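Local coordinates for protein probable glucarate dehydratase (Mycobacterium smegmatis str. MC2 155, PDB 3VDG) that probably dehydrates glucarate or a related acid sugar as a metal-dependent lyase of the enolase superfamily, at residues P288-L301 with S309-G321. Numbering follows the deposited sequence.
Sequences PLATNMCVVAFDQL and SVQVVLSDHHYWG. With NA (sodium ion), chain C; FMT (formic acid), chain B.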
ATOM      1  N   PRO A 288       5.249 -17.122  17.848  1.00 25.38           N
ATOM      2  CA  PRO A 288       4.245 -16.196  17.322  1.00 21.53           C
ATOM      3  C   PRO A 288       2.981 -16.947  16.888  1.00 19.91           C
ATOM      4  O   PRO A 288       3.088 -18.086  16.416  1.00 20.95           O
ATOM      5  CB  PRO A 288       4.923 -15.617  16.056  1.00 25.23           C
ATOM      6  CG  PRO A 288       6.363 -15.960  16.162  1.00 32.97           C
ATOM      7  CD  PRO A 288       6.465 -17.186  17.016  1.00 30.09           C
ATOM      8  N   LEU A 289       1.808 -16.325  17.050  1.00 19.22           N
ATOM      9  CA  LEU A 289       0.580 -16.860  16.473  1.00 19.89           C
ATOM     10  C   LEU A 289       0.368 -16.235  15.104  1.00 20.75           C
ATOM     11  O   LEU A 289       0.597 -15.036  14.919  1.00 22.10           O
ATOM     12  CB  LEU A 289      -0.638 -16.522  17.343  1.00 20.37           C
ATOM     13  CG  LEU A 289      -0.630 -17.117  18.759  1.00 23.10           C
ATOM     14  CD1 LEU A 289      -2.049 -17.018  19.317  1.00 18.72           C
ATOM     15  CD2 LEU A 289      -0.167 -18.573  18.695  1.00 21.92           C
ATOM     16  N   ALA A 290      -0.081 -17.054  14.162  1.00 19.09           N
ATOM     17  CA  ALA A 290      -0.417 -16.607  12.816  1.00 18.94           C
ATOM     18  C   ALA A 290      -1.898 -16.836  12.573  1.00 21.44           C
ATOM     19  O   ALA A 290      -2.522 -17.644  13.256  1.00 21.45           O
ATOM     20  CB  ALA A 290       0.392 -17.394  11.800  1.00 15.71           C
ATOM     21  N   THR A 291      -2.469 -16.141  11.591  1.00 23.28           N
ATOM     22  CA  THR A 291      -3.860 -16.376  11.266  1.00 20.14           C
ATOM     23  C   THR A 291      -4.173 -16.214   9.778  1.00 29.75           C
ATOM     24  O   THR A 291      -3.556 -15.402   9.087  1.00 22.06           O
ATOM     25  CB  THR A 291      -4.772 -15.415  12.026  1.00 24.76           C
ATOM     26  OG1 THR A 291      -6.137 -15.808  11.803  1.00 22.86           O
ATOM     27  CG2 THR A 291      -4.581 -14.000  11.498  1.00 24.54           C
ATOM     28  N   ASN A 292      -5.133 -17.007   9.300  1.00 21.49           N
ATOM     29  CA  ASN A 292      -5.910 -16.670   8.109  1.00 24.25           C
ATOM     30  C   ASN A 292      -7.378 -16.916   8.384  1.00 32.46           C
ATOM     31  O   ASN A 292      -8.119 -17.340   7.496  1.00 26.69           O
ATOM     32  CB  ASN A 292      -5.504 -17.513   6.910  1.00 18.65           C
ATOM     33  CG  ASN A 292      -5.495 -18.998   7.224  1.00 31.33           C
ATOM     34  OD1 ASN A 292      -4.432 -19.604   7.326  1.00 36.27           O
ATOM     35  ND2 ASN A 292      -6.675 -19.591   7.379  1.00 28.40           N
ATOM     36  N   MET A 293      -7.799 -16.691   9.618  1.00 19.95           N
ATOM     37  CA  MET A 293      -9.190 -16.895   9.956  1.00 18.04           C
ATOM     38  C   MET A 293      -9.754 -15.696  10.677  1.00 27.35           C
ATOM     39  O   MET A 293     -10.853 -15.279  10.387  1.00 26.80           O
ATOM     40  CB  MET A 293      -9.390 -18.169  10.791  1.00 19.89           C
ATOM     41  CG  MET A 293      -9.162 -19.448  10.011  1.00 23.34           C
ATOM     42  SD  MET A 293      -9.308 -20.918  11.068  1.00 27.27           S
ATOM     43  CE  MET A 293     -11.093 -21.010  11.187  1.00 24.63           C
ATOM     44  N   CYS A 294      -9.009 -15.118  11.612  1.00 20.78           N
ATOM     45  CA  CYS A 294      -9.574 -13.969  12.326  1.00 18.60           C
ATOM     46  C   CYS A 294      -9.108 -12.630  11.761  1.00 31.38           C
ATOM     47  O   CYS A 294      -9.589 -11.583  12.183  1.00 25.09           O
ATOM     48  CB  CYS A 294      -9.351 -14.070  13.848  1.00 35.16           C
ATOM     49  SG  CYS A 294      -7.623 -14.138  14.335  1.00 41.94           S
ATOM     50  N   VAL A 295      -8.179 -12.667  10.804  1.00 26.62           N
ATOM     51  CA  VAL A 295      -7.822 -11.478  10.017  1.00 22.86           C
ATOM     52  C   VAL A 295      -7.804 -11.851   8.517  1.00 22.08           C
ATOM     53  O   VAL A 295      -6.800 -12.373   8.009  1.00 21.45           O
ATOM     54  CB  VAL A 295      -6.435 -10.908  10.411  1.00 23.13           C
ATOM     55  CG1 VAL A 295      -6.137  -9.643   9.606  1.00 25.50           C
ATOM     56  CG2 VAL A 295      -6.387 -10.573  11.895  1.00 24.27           C
ATOM     57  N   VAL A 296      -8.910 -11.584   7.829  1.00 22.49           N
ATOM     58  CA  VAL A 296      -9.075 -11.965   6.426  1.00 24.16           C
ATOM     59  C   VAL A 296      -9.611 -10.799   5.595  1.00 21.25           C
ATOM     60  O   VAL A 296      -9.928 -10.955   4.401  1.00 23.98           O
ATOM     61  CB  VAL A 296     -10.007 -13.205   6.265  1.00 24.55           C
ATOM     62  CG1 VAL A 296      -9.370 -14.448   6.884  1.00 23.10           C
ATOM     63  CG2 VAL A 296     -11.373 -12.938   6.876  1.00 22.02           C
ATOM     64  N   ALA A 297      -9.705  -9.625   6.220  1.00 19.48           N
ATOM     65  CA  ALA A 297     -10.220  -8.418   5.550  1.00 20.93           C
ATOM     66  C   ALA A 297      -9.606  -7.185   6.205  1.00 19.64           C
ATOM     67  O   ALA A 297      -9.278  -7.213   7.395  1.00 21.96           O
ATOM     68  CB  ALA A 297     -11.741  -8.352   5.640  1.00 18.26           C
ATOM     69  N   PHE A 298      -9.455  -6.103   5.443  1.00 18.86           N
ATOM     70  CA  PHE A 298      -8.830  -4.905   6.003  1.00 17.45           C
ATOM     71  C   PHE A 298      -9.543  -4.400   7.260  1.00 24.15           C
ATOM     72  O   PHE A 298      -8.890  -3.958   8.201  1.00 20.76           O
ATOM     73  CB  PHE A 298      -8.705  -3.782   4.954  1.00 17.94           C
ATOM     74  CG  PHE A 298      -7.686  -4.090   3.874  1.00 16.47           C
ATOM     75  CD1 PHE A 298      -6.327  -3.886   4.102  1.00 17.80           C
ATOM     76  CD2 PHE A 298      -8.088  -4.623   2.663  1.00 15.79           C
ATOM     77  CE1 PHE A 298      -5.387  -4.190   3.132  1.00 23.73           C
ATOM     78  CE2 PHE A 298      -7.154  -4.916   1.678  1.00 21.64           C
ATOM     79  CZ  PHE A 298      -5.803  -4.706   1.913  1.00 16.11           C
ATOM     80  N   ASP A 299     -10.870  -4.451   7.296  1.00 23.04           N
ATOM     81  CA  ASP A 299     -11.541  -3.876   8.481  1.00 31.40           C
ATOM     82  C   ASP A 299     -11.360  -4.671   9.778  1.00 31.51           C
ATOM     83  O   ASP A 299     -11.778  -4.234  10.851  1.00 28.24           O
ATOM     84  CB  ASP A 299     -13.012  -3.526   8.217  1.00 28.94           C
ATOM     85  CG  ASP A 299     -13.859  -4.729   7.893  1.00 49.58           C
ATOM     86  OD1 ASP A 299     -14.916  -4.535   7.256  1.00 62.04           O
ATOM     87  OD2 ASP A 299     -13.478  -5.858   8.266  1.00 44.37           O
ATOM     88  N   GLN A 300     -10.715  -5.824   9.691  1.00 23.48           N
ATOM     89  CA  GLN A 300     -10.387  -6.589  10.897  1.00 24.75           C
ATOM     90  C   GLN A 300      -9.025  -6.236  11.462  1.00 25.20           C
ATOM     91  O   GLN A 300      -8.704  -6.572  12.601  1.00 24.48           O
ATOM     92  CB  GLN A 300     -10.461  -8.093  10.612  1.00 22.31           C
ATOM     93  CG  GLN A 300     -11.890  -8.561  10.361  1.00 25.71           C
ATOM     94  CD  GLN A 300     -11.933  -9.857   9.578  1.00 32.81           C
ATOM     95  OE1 GLN A 300     -10.896 -10.426   9.240  1.00 29.86           O
ATOM     96  NE2 GLN A 300     -13.127 -10.311   9.260  1.00 40.80           N
ATOM     97  N   LEU A 301      -8.201  -5.555  10.679  1.00 22.30           N
ATOM     98  CA  LEU A 301      -6.835  -5.260  11.150  1.00 23.95           C
ATOM     99  C   LEU A 301      -6.777  -4.391  12.427  1.00 24.17           C
ATOM    100  O   LEU A 301      -6.005  -4.673  13.341  1.00 25.98           O
ATOM    101  CB  LEU A 301      -5.998  -4.621  10.025  1.00 19.88           C
ATOM    102  CG  LEU A 301      -5.496  -5.656   9.008  1.00 21.44           C
ATOM    103  CD1 LEU A 301      -5.057  -4.958   7.715  1.00 17.54           C
ATOM    104  CD2 LEU A 301      -4.354  -6.482   9.594  1.00 23.49           C
ATOM    105  N   SER A 309      -3.855  -9.835  19.050  1.00 22.79           N
ATOM    106  CA  SER A 309      -4.346 -11.190  18.821  1.00 23.36           C
ATOM    107  C   SER A 309      -3.393 -12.048  18.023  1.00 27.94           C
ATOM    108  O   SER A 309      -3.357 -13.262  18.200  1.00 28.28           O
ATOM    109  CB  SER A 309      -5.687 -11.151  18.098  1.00 21.71           C
ATOM    110  OG  SER A 309      -6.612 -10.408  18.851  1.00 26.50           O
ATOM    111  N   VAL A 310      -2.653 -11.438  17.106  1.00 24.30           N
ATOM    112  CA  VAL A 310      -1.743 -12.221  16.257  1.00 21.90           C
ATOM    113  C   VAL A 310      -0.453 -11.472  15.997  1.00 21.08           C
ATOM    114  O   VAL A 310      -0.407 -10.230  16.063  1.00 22.38           O
ATOM    115  CB  VAL A 310      -2.353 -12.588  14.883  1.00 26.56           C
ATOM    116  CG1 VAL A 310      -3.540 -13.526  15.046  1.00 33.21           C
ATOM    117  CG2 VAL A 310      -2.725 -11.333  14.097  1.00 25.68           C
ATOM    118  N   GLN A 311       0.584 -12.239  15.691  1.00 20.54           N
ATOM    119  CA  GLN A 311       1.899 -11.695  15.431  1.00 21.08           C
ATOM    120  C   GLN A 311       2.282 -11.869  13.962  1.00 21.40           C
ATOM    121  O   GLN A 311       3.210 -11.214  13.488  1.00 23.96           O
ATOM    122  CB  GLN A 311       2.927 -12.369  16.348  1.00 21.42           C
ATOM    123  CG  GLN A 311       2.763 -11.971  17.817  1.00 30.07           C
ATOM    124  CD  GLN A 311       1.563 -12.635  18.468  1.00 40.94           C
ATOM    125  OE1 GLN A 311       1.481 -13.870  18.525  1.00 26.67           O
ATOM    126  NE2 GLN A 311       0.618 -11.822  18.962  1.00 29.99           N
ATOM    127  N   VAL A 312       1.572 -12.753  13.254  1.00 18.48           N
ATOM    128  CA  VAL A 312       1.833 -13.037  11.827  1.00 17.04           C
ATOM    129  C   VAL A 312       0.498 -13.092  11.068  1.00 25.37           C
ATOM    130  O   VAL A 312      -0.447 -13.731  11.528  1.00 21.75           O
ATOM    131  CB  VAL A 312       2.562 -14.389  11.642  1.00 18.58           C
ATOM    132  CG1 VAL A 312       2.719 -14.714  10.166  1.00 16.76           C
ATOM    133  CG2 VAL A 312       3.931 -14.414  12.342  1.00 20.30           C
ATOM    134  N   VAL A 313       0.396 -12.408   9.930  1.00 19.40           N
ATOM    135  CA  VAL A 313      -0.837 -12.471   9.120  1.00 16.92           C
ATOM    136  C   VAL A 313      -0.522 -13.258   7.843  1.00 19.46           C
ATOM    137  O   VAL A 313       0.525 -13.062   7.222  1.00 19.89           O
ATOM    138  CB  VAL A 313      -1.362 -11.064   8.748  1.00 21.68           C
ATOM    139  CG1 VAL A 313      -2.597 -11.172   7.846  1.00 20.56           C
ATOM    140  CG2 VAL A 313      -1.725 -10.288  10.012  1.00 21.31           C
ATOM    141  N   LEU A 314      -1.383 -14.183   7.464  1.00 17.11           N
ATOM    142  CA  LEU A 314      -1.157 -14.890   6.210  1.00 17.86           C
ATOM    143  C   LEU A 314      -1.856 -14.164   5.089  1.00 25.77           C
ATOM    144  O   LEU A 314      -3.062 -14.037   5.102  1.00 23.18           O
ATOM    145  CB  LEU A 314      -1.623 -16.339   6.280  1.00 19.46           C
ATOM    146  CG  LEU A 314      -0.622 -17.404   6.727  1.00 24.40           C
ATOM    147  CD1 LEU A 314      -0.206 -17.186   8.165  1.00 22.28           C
ATOM    148  CD2 LEU A 314      -1.204 -18.805   6.561  1.00 32.61           C
ATOM    149  N   SER A 315      -1.092 -13.636   4.133  1.00 19.29           N
ATOM    150  CA  SER A 315      -1.727 -12.970   3.001  1.00 17.82           C
ATOM    151  C   SER A 315      -2.433 -14.012   2.129  1.00 19.24           C
ATOM    152  O   SER A 315      -2.101 -15.195   2.161  1.00 21.06           O
ATOM    153  CB  SER A 315      -0.681 -12.245   2.156  1.00 20.98           C
ATOM    154  OG  SER A 315       0.249 -13.194   1.614  1.00 25.39           O
ATOM    155  N   ASP A 316      -3.388 -13.562   1.329  1.00 20.85           N
ATOM    156  CA  ASP A 316      -3.978 -14.400   0.288  1.00 18.45           C
ATOM    157  C   ASP A 316      -4.655 -13.477  -0.713  1.00 20.86           C
ATOM    158  O   ASP A 316      -5.709 -12.899  -0.413  1.00 21.34           O
ATOM    159  CB  ASP A 316      -5.005 -15.377   0.882  1.00 18.58           C
ATOM    160  CG  ASP A 316      -5.525 -16.357  -0.146  1.00 23.15           C
ATOM    161  OD1 ASP A 316      -5.594 -15.966  -1.335  1.00 23.22           O
ATOM    162  OD2 ASP A 316      -5.872 -17.506   0.226  1.00 22.93           O
ATOM    163  N   HIS A 317      -4.068 -13.321  -1.900  1.00 15.60           N
ATOM    164  CA  HIS A 317      -4.608 -12.330  -2.846  1.00 18.30           C
ATOM    165  C   HIS A 317      -5.985 -12.681  -3.329  1.00 19.56           C
ATOM    166  O   HIS A 317      -6.694 -11.825  -3.851  1.00 19.98           O
ATOM    167  CB  HIS A 317      -3.668 -12.101  -4.036  1.00 17.70           C
ATOM    168  CG  HIS A 317      -3.651 -13.221  -5.043  1.00 18.69           C
ATOM    169  ND1 HIS A 317      -2.796 -14.255  -4.963  1.00 19.13           N
ATOM    170  CD2 HIS A 317      -4.399 -13.416  -6.213  1.00 15.85           C
ATOM    171  CE1 HIS A 317      -3.000 -15.079  -5.999  1.00 21.02           C
ATOM    172  NE2 HIS A 317      -3.988 -14.560  -6.761  1.00 19.85           N
ATOM    173  N   HIS A 318      -6.393 -13.935  -3.158  1.00 17.44           N
ATOM    174  CA  HIS A 318      -7.714 -14.370  -3.654  1.00 17.60           C
ATOM    175  C   HIS A 318      -8.838 -13.808  -2.839  1.00 23.39           C
ATOM    176  O   HIS A 318      -9.958 -13.633  -3.346  1.00 19.80           O
ATOM    177  CB  HIS A 318      -7.822 -15.897  -3.691  1.00 15.00           C
ATOM    178  CG  HIS A 318      -6.775 -16.568  -4.545  1.00 17.75           C
ATOM    179  ND1 HIS A 318      -5.577 -16.999  -4.043  1.00 20.31           N
ATOM    180  CD2 HIS A 318      -6.774 -16.896  -5.899  1.00 17.30           C
ATOM    181  CE1 HIS A 318      -4.865 -17.579  -5.033  1.00 24.09           C
ATOM    182  NE2 HIS A 318      -5.591 -17.515  -6.165  1.00 19.51           N
ATOM    183  N   TYR A 319      -8.597 -13.519  -1.563  1.00 17.50           N
ATOM    184  CA  TYR A 319      -9.683 -12.908  -0.773  1.00 18.24           C
ATOM    185  C   TYR A 319      -9.391 -11.523  -0.185  1.00 20.67           C
ATOM    186  O   TYR A 319     -10.314 -10.848   0.285  1.00 20.18           O
ATOM    187  CB  TYR A 319     -10.289 -13.884   0.262  1.00 21.08           C
ATOM    188  CG  TYR A 319      -9.353 -14.394   1.341  1.00 18.46           C
ATOM    189  CD1 TYR A 319      -8.917 -15.713   1.334  1.00 20.07           C
ATOM    190  CD2 TYR A 319      -8.914 -13.562   2.359  1.00 20.74           C
ATOM    191  CE1 TYR A 319      -8.078 -16.199   2.322  1.00 22.26           C
ATOM    192  CE2 TYR A 319      -8.059 -14.038   3.350  1.00 22.88           C
ATOM    193  CZ  TYR A 319      -7.648 -15.362   3.323  1.00 21.76           C
ATOM    194  OH  TYR A 319      -6.791 -15.849   4.301  1.00 23.85           O
ATOM    195  N   TRP A 320      -8.132 -11.081  -0.259  1.00 19.88           N
ATOM    196  CA  TRP A 320      -7.755  -9.698   0.108  1.00 18.66           C
ATOM    197  C   TRP A 320      -7.918  -8.690  -0.994  1.00 22.49           C
ATOM    198  O   TRP A 320      -7.797  -7.485  -0.765  1.00 23.86           O
ATOM    199  CB  TRP A 320      -6.314  -9.634   0.628  1.00 22.20           C
ATOM    200  CG  TRP A 320      -6.172 -10.122   2.046  1.00 19.09           C
ATOM    201  CD1 TRP A 320      -5.906 -11.414   2.470  1.00 19.81           C
ATOM    202  CD2 TRP A 320      -6.277  -9.327   3.284  1.00 18.38           C
ATOM    203  NE1 TRP A 320      -5.832 -11.471   3.839  1.00 22.39           N
ATOM    204  CE2 TRP A 320      -6.051 -10.251   4.385  1.00 19.04           C
ATOM    205  CE3 TRP A 320      -6.486  -7.987   3.566  1.00 17.95           C
ATOM    206  CZ2 TRP A 320      -6.060  -9.839   5.704  1.00 18.29           C
ATOM    207  CZ3 TRP A 320      -6.513  -7.582   4.910  1.00 22.76           C
ATOM    208  CH2 TRP A 320      -6.296  -8.492   5.950  1.00 17.92           C
ATOM    209  N   GLY A 321      -8.185  -9.151  -2.212  1.00 20.63           N
ATOM    210  CA  GLY A 321      -8.565  -8.214  -3.270  1.00 18.70           C
ATOM    211  C   GLY A 321      -7.518  -8.020  -4.352  1.00 21.38           C
ATOM    212  O   GLY A 321      -7.463  -6.977  -4.989  1.00 19.10           O
TER
HETATM  213 NA    NA C 502      -3.903 -21.581   8.121  1.00 43.00          NA
HETATM  214  C   FMT B 501      -7.534 -23.393   5.655  1.00 46.96           C
HETATM  215  O1  FMT B 501      -6.846 -22.944   6.566  1.00 40.43           O
HETATM  216  O2  FMT B 501      -7.922 -22.601   4.648  1.00 32.81           O
HETATM  217  O   HOH W   1      -5.771 -21.506   9.571  1.00 25.35           O
HETATM  218  O   HOH W   2      -5.708 -13.798   5.881  1.00 20.01           O
HETATM  219  O   HOH W   3     -11.230  -9.651   2.575  1.00 21.08           O
HETATM  220  O   HOH W   4      -4.407 -22.636   6.148  1.00 32.47           O
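T291 and L314 join two neighbouring parallel strands, 289-291 and 312-315, whose axes approach to 4.8 Å with 27° between their directions. The register rests on the bridges A290 with V312 and T291 with V313, and on bonds from T291 N to V312 O and from L314 N to T291 O. At the strand entrance L289 O accepts from both Q311 N and V312 N, while Q311, its chain bent at chi2, turns OE1 back onto L289 N at 2.9 Å in a nearly straight bond (173° at the hydrogen).

A290 CB lies against V312 CB and L314 CD1; on the other face T291 CG2 meets V310 CG1 at 3.7 Å. T291 OG1, hydrogen-bonded to D270, also accepts from M293 N and C294 N, an ST turn and ST motif that shape the chain just past the strand.

W320 packs its indole against residues 295-298. One face covers V296 C and A297 N, and V295 CG1 meets W320 CH2 at 3.8 Å, at the edge of the indole and in its plane. W320 CE3 stands over the centre of the F298 ring, a T-shaped pair with planes at 84°. Y319 CE2 packs on V296 CB at 3.6 Å. One water bridges both segments: it donates to V295 O and L314 O and accepts from Y319 OH and W320 NE1.

N292 OD1 binds the sodium ion at 2.2 Å, with L314 CD2 3.4 Å from the same oxygen; D244 and E269 contribute the other protein ligands. With helix 301-307 between them, the strands form a beta-alpha-beta unit of the enolase-superfamily barrel, whose metal ligands lie at or just beyond the C-terminal ends of successive strands.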